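Side-chain contact in CurG, CurH fusion protein (Moorea producens 3L, PDB 4MYY), which joins the C-terminal docking domain of CurG to the N-terminal docking domain of CurH, the pair that probably links consecutive modules of the curacin A polyketide synthase: residues 26-31 / 69-74. Residues are numbered along the deposited sequence; the frame is centred on the assembly and turned at random.
Sequences QILESI and ALALKK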
# COMPACT_ATOMS: atom_id res chain seq x y z
N GLN B 26 -4.99 -5.80 7.58
CA GLN B 26 -5.67 -6.88 6.89
C GLN B 26 -5.16 -7.02 5.48
O GLN B 26 -5.05 -8.14 4.97
CB GLN B 26 -7.18 -6.69 6.90
CG GLN B 26 -7.77 -6.95 8.27
CD GLN B 26 -9.25 -6.75 8.29
OE1 GLN B 26 -10.01 -7.57 7.78
NE2 GLN B 26 -9.69 -5.65 8.89
N ILE B 27 -4.88 -5.89 4.83
CA ILE B 27 -4.33 -5.95 3.48
C ILE B 27 -2.95 -6.60 3.55
O ILE B 27 -2.62 -7.49 2.77
CB ILE B 27 -4.34 -4.57 2.75
CG1 ILE B 27 -5.71 -4.36 2.10
CG2 ILE B 27 -3.35 -4.54 1.60
CD1 ILE B 27 -6.74 -3.67 2.96
N LEU B 28 -2.16 -6.20 4.53
CA LEU B 28 -0.85 -6.81 4.69
C LEU B 28 -0.92 -8.33 4.89
O LEU B 28 -0.16 -9.07 4.26
CB LEU B 28 -0.13 -6.14 5.86
CG LEU B 28 1.36 -6.34 5.92
CD1 LEU B 28 2.06 -6.02 4.60
CD2 LEU B 28 1.80 -5.37 7.00
N GLU B 29 -1.84 -8.79 5.74
CA GLU B 29 -2.09 -10.21 5.94
C GLU B 29 -2.40 -10.93 4.63
O GLU B 29 -1.89 -12.03 4.38
CB GLU B 29 -3.33 -10.39 6.81
CG GLU B 29 -3.13 -10.42 8.30
CD GLU B 29 -4.30 -11.09 8.99
OE1 GLU B 29 -5.48 -10.80 8.65
OE2 GLU B 29 -4.04 -11.95 9.85
N SER B 30 -3.23 -10.30 3.81
CA SER B 30 -3.72 -10.90 2.58
C SER B 30 -2.57 -11.10 1.61
O SER B 30 -2.53 -12.07 0.87
CB SER B 30 -4.86 -10.06 1.97
OG SER B 30 -4.39 -8.88 1.34
N ILE B 31 -1.60 -10.18 1.66
CA ILE B 31 -0.36 -10.26 0.89
C ILE B 31 0.54 -11.41 1.39
O ILE B 31 1.00 -12.25 0.60
CB ILE B 31 0.37 -8.88 0.91
CG1 ILE B 31 -0.49 -7.82 0.20
CG2 ILE B 31 1.73 -8.99 0.26
CD1 ILE B 31 -0.04 -6.39 0.40
N ALA B 69 3.85 1.49 5.41
CA ALA B 69 4.90 1.70 4.44
C ALA B 69 5.34 0.39 3.79
O ALA B 69 5.63 0.39 2.57
CB ALA B 69 6.09 2.45 5.03
N LEU B 70 5.36 -0.70 4.57
CA LEU B 70 5.72 -2.04 4.05
C LEU B 70 4.70 -2.50 3.00
O LEU B 70 5.08 -2.97 1.93
CB LEU B 70 5.78 -3.03 5.21
CG LEU B 70 6.00 -4.48 4.80
CD1 LEU B 70 7.39 -4.63 4.17
CD2 LEU B 70 5.85 -5.35 6.05
N ALA B 71 3.41 -2.38 3.32
CA ALA B 71 2.35 -2.71 2.36
C ALA B 71 2.52 -1.93 1.07
O ALA B 71 2.37 -2.50 -0.00
CB ALA B 71 0.98 -2.42 2.95
N LEU B 72 2.80 -0.62 1.17
CA LEU B 72 2.86 0.23 -0.03
C LEU B 72 4.04 -0.19 -0.87
O LEU B 72 3.91 -0.31 -2.07
CB LEU B 72 3.06 1.69 0.32
CG LEU B 72 1.96 2.43 1.03
CD1 LEU B 72 2.40 3.88 1.19
CD2 LEU B 72 0.69 2.34 0.19
N LYS B 73 5.18 -0.39 -0.22
CA LYS B 73 6.37 -0.85 -0.95
C LYS B 73 6.16 -2.16 -1.67
O LYS B 73 6.61 -2.33 -2.80
CB LYS B 73 7.55 -0.99 -0.01
CG LYS B 73 8.43 0.21 -0.04
CD LYS B 73 9.31 0.09 -1.27
CE LYS B 73 10.50 1.00 -1.15
NZ LYS B 73 11.32 0.86 -2.38
N LYS B 74 5.52 -3.10 -1.00
CA LYS B 74 5.23 -4.37 -1.59
C LYS B 74 4.32 -4.26 -2.81
O LYS B 74 4.58 -4.88 -3.85
CB LYS B 74 4.61 -5.29 -0.55
CG LYS B 74 4.10 -6.59 -1.12
CD LYS B 74 5.22 -7.45 -1.71
CE LYS B 74 4.61 -8.65 -2.44
NZ LYS B 74 5.67 -9.50 -3.06
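L28 reaches over to A71 with one branch of its fork: CD1 comes to 4.0 Å from the CA of A71 and meets its CB as well, so the methyl lies against the backbone of helix 64-82 itself. With CG anti to the backbone N (chi1 -162°), the L28 side chain leans out to that helix although its CB does not point straight at it. L70 is swung the same way and crosses L28 at about a right angle, its CD2 standing 4.1 Å from CD1 of L28 and touching the other branch too. I59 of helix 42-61 packs on both leucines.

One turn further on, I31 and K74 run past each other in opposite directions. CG2 of I31 sits 3.6 Å from CG of K74 and also touches CE: past the bend at chi2 (63°) the lysine chain is extended, and these two carbons, on the same side of its zigzag, both face the methyl. Only the aliphatic part of K74 is used here; its NZ goes on to hydrogen-bond the carbonyl O of A3 in the second subunit. No hydrogen bond crosses between the segments, whose axes pass 9.8 Å apart at 47°.

This is apolar helix-helix packing between the CurG-derived helix 17-32 and the CurH-derived helix 64-82, parts of separate proteins fused by engineering, in an all-helical dimeric class 2 docking domain complex.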